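Long-range contacts in YcaO (Methanopyrus kandleri, PDB 6CIB), which binds ADP and magnesium and probably uses ATP to help install thioamides in ribosomally made peptides: residues S170-E175 and G353-V358; E175-H180 and G365-K370; P210-G215 and A327-V332. All blocks are in the same frame, centred on the assembly; numbering follows the deposited sequence.

In the fold
In chain order the segments are 170-175, 175-180, 210-215, 327-332, 353-358 and 365-370, the first two sharing Glu175. Interaction 3 is nested inside the loops closed by interactions 1 and 2, and those two cross. Interactions 1 and 2 share helix 154-177, and their centres lie about 7 Å apart. The centre of interaction 3 is about 12 Å from that of interaction 1 and about 14 Å from that of interaction 2. Ile173 touches both Met367 and Arg212, so the helix links all three. Together they join the C-terminal part of helix 154-177 to the loops that pack against it. The same helix carries Glu156 and Gln160 of the ADP pocket.

Interaction 1: S170-E175 and G353-V358; sequences SWSIVE and GASEYV
Trp171 holds CG anti to its backbone N (chi1 -177°), which turns one face of the indole to Val358. Ser172 turns OG back beside its own N (chi1 -66°), where the hydroxyl meets the turn at Tyr357 and Val358. The contact joins helix 154-177 to the loop after strand 346-351, an inner strand of the antiparallel sheet of this YcaO domain.

The apolar half is a CH-pi contact. Val358 CG1 sits almost straight above the five-membered ring of Trp171, 3.5 Å from its centroid. CG2, the other branch, lies beyond the rim of the six-membered ring, 3.7 Å from Trp171 CE3. A hydrogen bond at the indole edge helps fix its rotation: Trp171 NE1 donates, close to the ring plane, to the anti lone pair of Glu175 OE2, 3.0 Å away and one turn on. Glu175 bends at chi2. Its side chain and that of Val358 cross at about a right angle, with Glu175 CG 3.8 Å from Val358 CG1. Trp292 NE1 also bonds to OE2, and His291 bonds to OE1, so both carboxylate oxygens are engaged.

The polar half centres on Ser172. Its OG donates to Arg168 O in the preceding turn and accepts from Val358 N at 3.2 Å with a nearly straight bond (171°). The buried hydroxyl thus ties the loop to the helix while its own proton stays within the helix. Tyr357 N is just as near, but its angle to this oxygen is poor. It points instead to Ser355 OG in a weak bond, which fits an ST turn. Ser355 OG bonds in addition to Val364 O. Ser355 packs closely on the helix, with its OG 3.2 Å from Ser172 CB.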
ATOM      1  N   SER A 170       6.378   7.426  -5.216  1.00 29.92           N
ATOM      2  CA  SER A 170       5.901   8.801  -5.429  1.00 31.12           C
ATOM      3  C   SER A 170       5.962   9.642  -4.157  1.00 31.01           C
ATOM      4  O   SER A 170       6.495  10.750  -4.174  1.00 31.09           O
ATOM      5  CB  SER A 170       4.470   8.815  -5.970  1.00 31.74           C
ATOM      6  OG  SER A 170       4.426   8.451  -7.333  1.00 34.73           O
ATOM      7  N   TRP A 171       5.412   9.106  -3.065  1.00 30.79           N
ATOM      8  CA  TRP A 171       5.431   9.770  -1.766  1.00 30.73           C
ATOM      9  C   TRP A 171       6.870  10.026  -1.289  1.00 31.40           C
ATOM     10  O   TRP A 171       7.170  11.122  -0.809  1.00 30.58           O
ATOM     11  CB  TRP A 171       4.594   8.969  -0.753  1.00 30.86           C
ATOM     12  CG  TRP A 171       4.472   9.565   0.618  1.00 31.24           C
ATOM     13  CD1 TRP A 171       4.677  10.870   0.980  1.00 30.60           C
ATOM     14  CD2 TRP A 171       4.072   8.878   1.814  1.00 32.27           C
ATOM     15  NE1 TRP A 171       4.461  11.031   2.325  1.00 31.49           N
ATOM     16  CE2 TRP A 171       4.091   9.829   2.867  1.00 32.28           C
ATOM     17  CE3 TRP A 171       3.717   7.550   2.104  1.00 31.73           C
ATOM     18  CZ2 TRP A 171       3.762   9.496   4.192  1.00 32.57           C
ATOM     19  CZ3 TRP A 171       3.393   7.214   3.423  1.00 32.56           C
ATOM     20  CH2 TRP A 171       3.411   8.192   4.448  1.00 32.89           C
ATOM     21  N   SER A 172       7.749   9.035  -1.463  1.00 31.48           N
ATOM     22  CA  SER A 172       9.171   9.164  -1.109  1.00 33.00           C
ATOM     23  C   SER A 172       9.895  10.261  -1.900  1.00 33.27           C
ATOM     24  O   SER A 172      10.706  10.988  -1.341  1.00 33.05           O
ATOM     25  CB  SER A 172       9.888   7.837  -1.287  1.00 31.88           C
ATOM     26  OG  SER A 172       9.411   6.884  -0.362  1.00 34.61           O
ATOM     27  N   ILE A 173       9.575  10.372  -3.187  1.00 33.10           N
ATOM     28  CA  ILE A 173      10.085  11.436  -4.057  1.00 35.81           C
ATOM     29  C   ILE A 173       9.656  12.834  -3.589  1.00 34.71           C
ATOM     30  O   ILE A 173      10.490  13.735  -3.496  1.00 34.63           O
ATOM     31  CB  ILE A 173       9.767  11.123  -5.556  1.00 37.14           C
ATOM     32  CG1 ILE A 173      11.010  10.565  -6.244  1.00 39.46           C
ATOM     33  CG2 ILE A 173       9.279  12.327  -6.348  1.00 35.94           C
ATOM     34  CD1 ILE A 173      11.423   9.195  -5.758  1.00 40.47           C
ATOM     35  N   VAL A 174       8.371  12.980  -3.269  1.00 33.76           N
ATOM     36  CA  VAL A 174       7.807  14.226  -2.744  1.00 33.27           C
ATOM     37  C   VAL A 174       8.484  14.653  -1.432  1.00 33.15           C
ATOM     38  O   VAL A 174       8.856  15.810  -1.293  1.00 33.75           O
ATOM     39  CB  VAL A 174       6.256  14.134  -2.624  1.00 32.69           C
ATOM     40  CG1 VAL A 174       5.662  15.316  -1.854  1.00 31.22           C
ATOM     41  CG2 VAL A 174       5.625  14.057  -4.010  1.00 31.12           C
ATOM     42  N   GLU A 175       8.670  13.719  -0.500  1.00 33.54           N
ATOM     43  CA  GLU A 175       9.321  14.014   0.785  1.00 35.14           C
ATOM     44  C   GLU A 175      10.838  14.258   0.678  1.00 35.82           C
ATOM     45  O   GLU A 175      11.366  15.144   1.350  1.00 34.31           O
ATOM     46  CB  GLU A 175       9.042  12.920   1.833  1.00 35.18           C
ATOM     47  CG  GLU A 175       7.570  12.655   2.157  1.00 36.67           C
ATOM     48  CD  GLU A 175       6.835  13.796   2.849  1.00 37.59           C
ATOM     49  OE1 GLU A 175       7.457  14.787   3.277  1.00 39.03           O
ATOM     50  OE2 GLU A 175       5.596  13.696   2.969  1.00 39.34           O
ATOM     51  N   GLY A 353      14.953  -0.777  -7.160  1.00 32.78           N
ATOM     52  CA  GLY A 353      15.375   0.626  -7.113  1.00 32.80           C
ATOM     53  C   GLY A 353      14.250   1.630  -6.911  1.00 33.31           C
ATOM     54  O   GLY A 353      14.457   2.824  -7.130  1.00 34.69           O
ATOM     55  N   ALA A 354      13.065   1.162  -6.505  1.00 32.00           N
ATOM     56  CA  ALA A 354      11.973   2.072  -6.101  1.00 30.53           C
ATOM     57  C   ALA A 354      12.297   2.653  -4.739  1.00 29.45           C
ATOM     58  O   ALA A 354      12.871   1.968  -3.894  1.00 29.11           O
ATOM     59  CB  ALA A 354      10.631   1.357  -6.066  1.00 29.17           C
ATOM     60  N   SER A 355      11.952   3.919  -4.531  1.00 29.36           N
ATOM     61  CA  SER A 355      12.268   4.572  -3.263  1.00 28.88           C
ATOM     62  C   SER A 355      11.305   4.154  -2.160  1.00 28.94           C
ATOM     63  O   SER A 355      10.094   4.078  -2.373  1.00 26.71           O
ATOM     64  CB  SER A 355      12.245   6.086  -3.402  1.00 29.51           C
ATOM     65  OG  SER A 355      12.752   6.680  -2.213  1.00 30.14           O
ATOM     66  N   GLU A 356      11.872   3.880  -0.987  1.00 29.92           N
ATOM     67  CA  GLU A 356      11.106   3.602   0.218  1.00 31.29           C
ATOM     68  C   GLU A 356      11.549   4.542   1.352  1.00 32.47           C
ATOM     69  O   GLU A 356      11.470   4.200   2.535  1.00 31.28           O
ATOM     70  CB  GLU A 356      11.200   2.116   0.591  1.00 31.87           C
ATOM     71  CG  GLU A 356      10.553   1.185  -0.435  1.00 30.83           C
ATOM     72  CD  GLU A 356      10.728  -0.290  -0.136  1.00 32.62           C
ATOM     73  OE1 GLU A 356      11.772  -0.692   0.426  1.00 32.82           O
ATOM     74  OE2 GLU A 356       9.818  -1.069  -0.495  1.00 34.81           O
ATOM     75  N   TYR A 357      11.970   5.746   0.952  1.00 33.60           N
ATOM     76  CA  TYR A 357      12.425   6.818   1.846  1.00 34.23           C
ATOM     77  C   TYR A 357      11.459   7.132   2.995  1.00 34.01           C
ATOM     78  O   TYR A 357      11.900   7.373   4.128  1.00 31.99           O
ATOM     79  CB  TYR A 357      12.736   8.087   1.033  1.00 34.61           C
ATOM     80  CG  TYR A 357      13.289   9.246   1.838  1.00 36.77           C
ATOM     81  CD1 TYR A 357      14.626   9.250   2.271  1.00 38.19           C
ATOM     82  CD2 TYR A 357      12.484  10.351   2.154  1.00 37.12           C
ATOM     83  CE1 TYR A 357      15.139  10.316   3.006  1.00 39.30           C
ATOM     84  CE2 TYR A 357      12.987  11.417   2.891  1.00 38.18           C
ATOM     85  CZ  TYR A 357      14.315  11.394   3.308  1.00 40.86           C
ATOM     86  OH  TYR A 357      14.825  12.442   4.038  1.00 45.59           O
ATOM     87  N   VAL A 358      10.155   7.118   2.699  1.00 34.61           N
ATOM     88  CA  VAL A 358       9.098   7.351   3.708  1.00 35.20           C
ATOM     89  C   VAL A 358       9.027   6.267   4.798  1.00 35.70           C
ATOM     90  O   VAL A 358       8.491   6.509   5.883  1.00 35.50           O
ATOM     91  CB  VAL A 358       7.690   7.570   3.077  1.00 34.74           C
ATOM     92  CG1 VAL A 358       7.637   8.875   2.306  1.00 34.83           C
ATOM     93  CG2 VAL A 358       7.268   6.405   2.188  1.00 33.74           C
TER

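Interaction 2: E175-H180 and G365-K370; sequences EYFRIH and GNMPEK
Phe177 has the most surface buried here, followed by Met367 and then Tyr176. Met367 is modelled as selenomethionine. Its chain runs out with CG anti to the backbone N (chi1 -151°), then bends at chi2 and chi3. The double bend curls the methyl end back over Tyr176. Met367 CE lies over one face of that ring, off centre, and comes 3.5 Å from Tyr176 CG. This is a CH-pi contact. Met367 CG lies on the same side of the ring, toward its CE2 edge, 3.7 Å from Tyr176 CE2.

Phe177 and Met367 run alongside each other in opposite directions. Phe177 CZ is 3.9 Å from Met367 CG, and Phe177 CE2 is 4.0 Å from the selenium. The selenium makes a Met-aromatic contact with each of the two rings, oblique in both cases. The contact joins the C-terminal end of helix 154-177 of the YcaO fold to the C-terminal tail of the chain. Both aromatics sit just before Arg178, which leaves helical angles with a positive phi. The contact is at the surface, away from the nucleotide and metal sites.

The rings also meet each other. Tyr176 CD2 stands 3.8 Å above the plane of the Phe177 ring, close over its centre, while Tyr357 packs edge-to-face with Tyr176. At its outer edge Phe177 points into the backbone of the loop. Its CZ is 3.2 Å from Pro368 O, which lies near the ring plane. The CD atom of the Pro368 ring is farther off, 4.3 Å from the same Phe177 CZ.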
ATOM      1  N   GLU A 175       8.670  13.719  -0.500  1.00 33.54           N
ATOM      2  CA  GLU A 175       9.321  14.014   0.785  1.00 35.14           C
ATOM      3  C   GLU A 175      10.838  14.258   0.678  1.00 35.82           C
ATOM      4  O   GLU A 175      11.366  15.144   1.350  1.00 34.31           O
ATOM      5  CB  GLU A 175       9.042  12.920   1.833  1.00 35.18           C
ATOM      6  CG  GLU A 175       7.570  12.655   2.157  1.00 36.67           C
ATOM      7  CD  GLU A 175       6.835  13.796   2.849  1.00 37.59           C
ATOM      8  OE1 GLU A 175       7.457  14.787   3.277  1.00 39.03           O
ATOM      9  OE2 GLU A 175       5.596  13.696   2.969  1.00 39.34           O
ATOM     10  N   TYR A 176      11.526  13.474  -0.151  1.00 37.44           N
ATOM     11  CA  TYR A 176      12.981  13.608  -0.332  1.00 40.81           C
ATOM     12  C   TYR A 176      13.371  14.983  -0.891  1.00 42.39           C
ATOM     13  O   TYR A 176      14.271  15.628  -0.360  1.00 43.34           O
ATOM     14  CB  TYR A 176      13.519  12.494  -1.237  1.00 42.33           C
ATOM     15  CG  TYR A 176      15.029  12.370  -1.276  1.00 44.26           C
ATOM     16  CD1 TYR A 176      15.716  11.631  -0.305  1.00 45.44           C
ATOM     17  CD2 TYR A 176      15.771  12.969  -2.299  1.00 45.56           C
ATOM     18  CE1 TYR A 176      17.101  11.506  -0.343  1.00 46.83           C
ATOM     19  CE2 TYR A 176      17.159  12.852  -2.349  1.00 47.41           C
ATOM     20  CZ  TYR A 176      17.817  12.119  -1.370  1.00 46.81           C
ATOM     21  OH  TYR A 176      19.185  11.998  -1.415  1.00 49.04           O
ATOM     22  N   PHE A 177      12.675  15.418  -1.945  1.00 43.14           N
ATOM     23  CA  PHE A 177      12.941  16.692  -2.614  1.00 42.11           C
ATOM     24  C   PHE A 177      12.073  17.830  -2.097  1.00 41.75           C
ATOM     25  O   PHE A 177      12.235  18.967  -2.544  1.00 41.00           O
ATOM     26  CB  PHE A 177      12.718  16.566  -4.122  1.00 41.76           C
ATOM     27  CG  PHE A 177      13.695  15.663  -4.811  1.00 43.90           C
ATOM     28  CD1 PHE A 177      15.037  16.039  -4.963  1.00 44.54           C
ATOM     29  CD2 PHE A 177      13.276  14.435  -5.327  1.00 43.08           C
ATOM     30  CE1 PHE A 177      15.938  15.199  -5.613  1.00 45.81           C
ATOM     31  CE2 PHE A 177      14.175  13.592  -5.975  1.00 44.06           C
ATOM     32  CZ  PHE A 177      15.505  13.975  -6.118  1.00 44.64           C
ATOM     33  N   ARG A 178      11.159  17.522  -1.173  1.00 41.93           N
ATOM     34  CA  ARG A 178      10.144  18.478  -0.690  1.00 42.14           C
ATOM     35  C   ARG A 178       9.418  19.169  -1.848  1.00 41.47           C
ATOM     36  O   ARG A 178       9.320  20.401  -1.905  1.00 40.35           O
ATOM     37  CB  ARG A 178      10.730  19.465   0.324  1.00 45.82           C
ATOM     38  CG  ARG A 178      11.127  18.791   1.617  1.00 51.00           C
ATOM     39  CD  ARG A 178      11.330  19.792   2.730  1.00 56.34           C
ATOM     40  NE  ARG A 178      11.007  19.172   4.010  1.00 60.75           N
ATOM     41  CZ  ARG A 178       9.948  19.472   4.758  1.00 62.55           C
ATOM     42  NH1 ARG A 178       9.089  20.416   4.383  1.00 63.03           N
ATOM     43  NH2 ARG A 178       9.756  18.832   5.901  1.00 65.93           N
ATOM     44  N   ILE A 179       8.943  18.342  -2.782  1.00 39.78           N
ATOM     45  CA  ILE A 179       8.113  18.775  -3.901  1.00 40.62           C
ATOM     46  C   ILE A 179       6.768  19.254  -3.358  1.00 40.26           C
ATOM     47  O   ILE A 179       6.230  18.663  -2.418  1.00 39.87           O
ATOM     48  CB  ILE A 179       7.901  17.629  -4.932  1.00 41.21           C
ATOM     49  CG1 ILE A 179       9.254  17.156  -5.494  1.00 43.45           C
ATOM     50  CG2 ILE A 179       6.956  18.062  -6.055  1.00 40.51           C
ATOM     51  CD1 ILE A 179       9.195  15.942  -6.402  1.00 42.77           C
ATOM     52  N   HIS A 180       6.262  20.341  -3.944  1.00 39.64           N
ATOM     53  CA  HIS A 180       4.919  20.855  -3.705  1.00 38.28           C
ATOM     54  C   HIS A 180       3.996  20.329  -4.820  1.00 38.14           C
ATOM     55  O   HIS A 180       3.887  20.971  -5.871  1.00 38.40           O
ATOM     56  CB  HIS A 180       4.936  22.392  -3.720  1.00 40.35           C
ATOM     57  CG  HIS A 180       5.658  23.013  -2.563  1.00 40.03           C
ATOM     58  ND1 HIS A 180       5.067  23.943  -1.737  1.00 40.28           N
ATOM     59  CD2 HIS A 180       6.920  22.847  -2.098  1.00 40.28           C
ATOM     60  CE1 HIS A 180       5.930  24.322  -0.811  1.00 40.80           C
ATOM     61  NE2 HIS A 180       7.060  23.665  -1.003  1.00 40.08           N
ATOM     62  N   GLY A 365      16.666   4.251  -2.758  1.00 39.90           N
ATOM     63  CA  GLY A 365      16.408   3.735  -4.106  1.00 42.35           C
ATOM     64  C   GLY A 365      17.096   4.574  -5.177  1.00 44.70           C
ATOM     65  O   GLY A 365      17.961   5.401  -4.870  1.00 43.59           O
ATOM     66  N   ASN A 366      16.711   4.360  -6.434  1.00 45.79           N
ATOM     67  CA  ASN A 366      17.259   5.123  -7.558  1.00 46.85           C
ATOM     68  C   ASN A 366      16.713   6.541  -7.532  1.00 48.88           C
ATOM     69  O   ASN A 366      15.531   6.760  -7.777  1.00 48.50           O
ATOM     70  CB  ASN A 366      16.947   4.435  -8.892  1.00 44.02           C
ATOM     71  CG  ASN A 366      17.624   3.086  -9.029  1.00 42.95           C
ATOM     72  OD1 ASN A 366      18.539   2.752  -8.272  1.00 42.52           O
ATOM     73  ND2 ASN A 366      17.180   2.303 -10.002  1.00 42.48           N
HETATM   74  N   MSE A 367      17.582   7.489  -7.203  1.00 54.14           N
HETATM   75  CA  MSE A 367      17.201   8.892  -7.057  1.00 58.70           C
HETATM   76  C   MSE A 367      17.948   9.728  -8.061  1.00 61.70           C
HETATM   77  O   MSE A 367      19.170   9.604  -8.170  1.00 63.68           O
HETATM   78  CB  MSE A 367      17.535   9.309  -5.624  1.00 62.11           C
HETATM   79  CG  MSE A 367      16.624  10.407  -5.086  1.00 66.71           C
HETATM   80 SE   MSE A 367      14.761   9.767  -4.991  1.00 74.26          SE
HETATM   81  CE  MSE A 367      14.697   9.345  -3.069  1.00 69.66           C
ATOM     82  N   PRO A 368      17.231  10.582  -8.832  1.00 64.96           N
ATOM     83  CA  PRO A 368      17.954  11.531  -9.686  1.00 68.27           C
ATOM     84  C   PRO A 368      18.521  12.696  -8.863  1.00 71.00           C
ATOM     85  O   PRO A 368      18.113  12.900  -7.712  1.00 68.71           O
ATOM     86  CB  PRO A 368      16.883  12.016 -10.667  1.00 66.73           C
ATOM     87  CG  PRO A 368      15.596  11.866  -9.933  1.00 66.78           C
ATOM     88  CD  PRO A 368      15.767  10.730  -8.961  1.00 65.77           C
ATOM     89  N   GLU A 369      19.460  13.434  -9.450  1.00 77.39           N
ATOM     90  CA  GLU A 369      20.085  14.598  -8.804  1.00 82.31           C
ATOM     91  C   GLU A 369      19.126  15.795  -8.637  1.00 82.97           C
ATOM     92  O   GLU A 369      19.276  16.582  -7.697  1.00 83.03           O
ATOM     93  CB  GLU A 369      21.388  14.992  -9.533  1.00 85.28           C
ATOM     94  CG  GLU A 369      21.247  15.629 -10.922  1.00 90.72           C
ATOM     95  CD  GLU A 369      20.864  14.650 -12.028  1.00 92.82           C
ATOM     96  OE1 GLU A 369      21.749  14.285 -12.833  1.00 94.69           O
ATOM     97  OE2 GLU A 369      19.679  14.252 -12.101  1.00 92.91           O
ATOM     98  N   LYS A 370      18.144  15.898  -9.539  1.00 85.37           N
ATOM     99  CA  LYS A 370      17.170  17.002  -9.587  1.00 87.66           C
ATOM    100  C   LYS A 370      15.722  16.480  -9.443  1.00 88.26           C
ATOM    101  O   LYS A 370      15.439  15.349  -9.864  1.00 85.55           O
ATOM    102  CB  LYS A 370      17.333  17.769 -10.910  1.00 87.01           C
ATOM    103  CG  LYS A 370      16.888  19.225 -10.878  1.00 87.29           C
ATOM    104  CD  LYS A 370      17.215  19.953 -12.171  1.00 84.67           C
ATOM    105  CE  LYS A 370      16.795  21.411 -12.092  1.00 84.09           C
ATOM    106  NZ  LYS A 370      17.078  22.142 -13.358  1.00 81.63           N
TER

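Interaction 3: P210-G215 and A327-V332; sequences PSRVEG and AGLGKV
Val213 and Ala327 bring the two backbones nearest, with CA atoms 5.6 Å apart. Both segments are irregular here. Segment 210-215 lies in the loop that links strands 203-209 and 217-224. Segment 327-332 joins helix 313-325 to strand 332-336 of the five-stranded antiparallel sheet in this YcaO domain. The chain leaves helical angles at Gly328, where phi is positive (75°). It then carries Leu329 toward the other loop.

One water bridges the backbones. It donates to Arg212 O at 2.6 Å and to Ala327 O at 2.6 Å, so two carbonyls that cannot bond to each other are joined through it. The methyl of Ala327 also lies against the first of these, with CB 3.4 Å from Arg212 O.

Val213 turns CG2 to both apolar partners. This methyl is 4.1 Å from Ala327 CB and 4.0 Å from Leu329 CD1. The side chain also meets Val166 of helix 154-177 and Arg323 and Val324 of helix 313-325, so Val213 packs against both helices.

Arg212 bends at chi3 (108°), which turns the flat guanidinium toward Leu329. NH1 forms a salt bridge with Asp169 of helix 154-177, a carboxylate that also receives Ser355 N. NH2 faces Asn366 O, though that pair is modelled too close to judge the bond. The salt bridge holds the group at NH1, while a hydrocarbon covers one face. Leu329 CD2 lies above that face, offset toward the rim, and is 3.4 Å from Arg212 NH1.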
ATOM      1  N   PRO A 210       3.717  13.416  -8.338  1.00 35.26           N
ATOM      2  CA  PRO A 210       4.459  13.010  -9.533  1.00 35.97           C
ATOM      3  C   PRO A 210       4.696  11.496  -9.515  1.00 36.49           C
ATOM      4  O   PRO A 210       5.312  10.969  -8.584  1.00 39.88           O
ATOM      5  CB  PRO A 210       5.780  13.779  -9.404  1.00 35.08           C
ATOM      6  CG  PRO A 210       5.923  14.047  -7.939  1.00 33.57           C
ATOM      7  CD  PRO A 210       4.516  14.321  -7.490  1.00 34.89           C
ATOM      8  N   SER A 211       4.164  10.809 -10.517  1.00 36.00           N
ATOM      9  CA  SER A 211       4.374   9.378 -10.670  1.00 33.91           C
ATOM     10  C   SER A 211       5.551   9.121 -11.604  1.00 33.93           C
ATOM     11  O   SER A 211       5.633   9.706 -12.687  1.00 34.53           O
ATOM     12  CB  SER A 211       3.109   8.720 -11.213  1.00 33.54           C
ATOM     13  OG  SER A 211       3.324   7.349 -11.512  1.00 32.44           O
ATOM     14  N   ARG A 212       6.443   8.230 -11.184  1.00 32.58           N
ATOM     15  CA  ARG A 212       7.577   7.817 -12.012  1.00 32.16           C
ATOM     16  C   ARG A 212       7.239   6.633 -12.919  1.00 30.84           C
ATOM     17  O   ARG A 212       8.102   6.149 -13.642  1.00 30.52           O
ATOM     18  CB  ARG A 212       8.789   7.484 -11.141  1.00 32.07           C
ATOM     19  CG  ARG A 212       9.381   8.679 -10.414  1.00 34.21           C
ATOM     20  CD  ARG A 212      10.170   8.180  -9.221  1.00 35.65           C
ATOM     21  NE  ARG A 212      11.596   8.307  -9.423  1.00 39.22           N
ATOM     22  CZ  ARG A 212      12.542   7.696  -8.715  1.00 38.50           C
ATOM     23  NH1 ARG A 212      12.256   6.837  -7.736  1.00 35.18           N
ATOM     24  NH2 ARG A 212      13.804   7.946  -9.018  1.00 39.11           N
ATOM     25  N   VAL A 213       5.982   6.179 -12.882  1.00 30.16           N
ATOM     26  CA  VAL A 213       5.532   5.035 -13.679  1.00 30.28           C
ATOM     27  C   VAL A 213       4.392   5.478 -14.604  1.00 32.61           C
ATOM     28  O   VAL A 213       3.337   5.923 -14.143  1.00 30.54           O
ATOM     29  CB  VAL A 213       5.073   3.853 -12.783  1.00 29.27           C
ATOM     30  CG1 VAL A 213       4.654   2.649 -13.627  1.00 27.91           C
ATOM     31  CG2 VAL A 213       6.165   3.456 -11.786  1.00 27.81           C
ATOM     32  N   GLU A 214       4.596   5.340 -15.908  1.00 34.23           N
ATOM     33  CA  GLU A 214       3.596   5.803 -16.859  1.00 37.09           C
ATOM     34  C   GLU A 214       2.358   4.917 -16.882  1.00 35.44           C
ATOM     35  O   GLU A 214       2.462   3.691 -16.840  1.00 35.16           O
ATOM     36  CB  GLU A 214       4.167   5.957 -18.265  1.00 42.05           C
ATOM     37  CG  GLU A 214       3.436   7.050 -19.027  1.00 45.68           C
ATOM     38  CD  GLU A 214       3.811   7.102 -20.479  1.00 48.04           C
ATOM     39  OE1 GLU A 214       5.000   7.338 -20.766  1.00 48.01           O
ATOM     40  OE2 GLU A 214       2.907   6.907 -21.321  1.00 50.97           O
ATOM     41  N   GLY A 215       1.197   5.565 -16.938  1.00 34.40           N
ATOM     42  CA  GLY A 215      -0.087   4.885 -16.854  1.00 33.81           C
ATOM     43  C   GLY A 215      -0.610   4.707 -15.436  1.00 34.06           C
ATOM     44  O   GLY A 215      -1.758   4.304 -15.262  1.00 34.67           O
ATOM     45  N   ALA A 327      10.492   1.951 -15.939  1.00 36.82           N
ATOM     46  CA  ALA A 327      10.553   3.208 -15.196  1.00 35.57           C
ATOM     47  C   ALA A 327      11.937   3.625 -14.720  1.00 35.63           C
ATOM     48  O   ALA A 327      12.100   4.727 -14.187  1.00 38.00           O
ATOM     49  CB  ALA A 327       9.572   3.162 -14.024  1.00 35.32           C
ATOM     50  N   GLY A 328      12.933   2.758 -14.897  1.00 35.11           N
ATOM     51  CA  GLY A 328      14.279   3.014 -14.365  1.00 34.51           C
ATOM     52  C   GLY A 328      14.348   2.803 -12.863  1.00 35.07           C
ATOM     53  O   GLY A 328      15.140   3.457 -12.168  1.00 36.90           O
ATOM     54  N   LEU A 329      13.522   1.883 -12.360  1.00 34.38           N
ATOM     55  CA  LEU A 329      13.422   1.617 -10.915  1.00 33.68           C
ATOM     56  C   LEU A 329      13.939   0.224 -10.534  1.00 33.69           C
ATOM     57  O   LEU A 329      13.568  -0.313  -9.491  1.00 33.78           O
ATOM     58  CB  LEU A 329      11.971   1.805 -10.437  1.00 32.76           C
ATOM     59  CG  LEU A 329      11.252   3.140 -10.678  1.00 31.23           C
ATOM     60  CD1 LEU A 329       9.803   3.060 -10.222  1.00 31.72           C
ATOM     61  CD2 LEU A 329      11.947   4.312 -10.008  1.00 30.26           C
ATOM     62  N   GLY A 330      14.787  -0.356 -11.386  1.00 33.69           N
ATOM     63  CA  GLY A 330      15.376  -1.675 -11.145  1.00 30.94           C
ATOM     64  C   GLY A 330      14.431  -2.820 -11.470  1.00 32.52           C
ATOM     65  O   GLY A 330      13.517  -2.676 -12.302  1.00 31.46           O
ATOM     66  N   LYS A 331      14.660  -3.954 -10.808  1.00 31.20           N
ATOM     67  CA  LYS A 331      13.941  -5.212 -11.083  1.00 33.16           C
ATOM     68  C   LYS A 331      12.605  -5.291 -10.354  1.00 32.42           C
ATOM     69  O   LYS A 331      12.487  -4.798  -9.227  1.00 31.64           O
ATOM     70  CB  LYS A 331      14.797  -6.418 -10.683  1.00 33.27           C
ATOM     71  CG  LYS A 331      16.096  -6.560 -11.456  1.00 36.04           C
ATOM     72  CD  LYS A 331      16.949  -7.657 -10.840  1.00 38.22           C
ATOM     73  CE  LYS A 331      18.262  -7.796 -11.586  1.00 39.22           C
ATOM     74  NZ  LYS A 331      18.909  -9.083 -11.211  1.00 40.63           N
ATOM     75  N   VAL A 332      11.622  -5.924 -10.996  1.00 30.41           N
ATOM     76  CA  VAL A 332      10.301  -6.186 -10.396  1.00 30.83           C
ATOM     77  C   VAL A 332      10.287  -7.646  -9.957  1.00 31.37           C
ATOM     78  O   VAL A 332      10.261  -8.554 -10.802  1.00 31.27           O
ATOM     79  CB  VAL A 332       9.137  -5.902 -11.384  1.00 30.37           C
ATOM     80  CG1 VAL A 332       7.776  -6.227 -10.755  1.00 29.96           C
ATOM     81  CG2 VAL A 332       9.167  -4.453 -11.846  1.00 30.59           C
TER
HETATM   82  O   HOH W   1      10.548   6.762 -14.314  1.00 45.92           O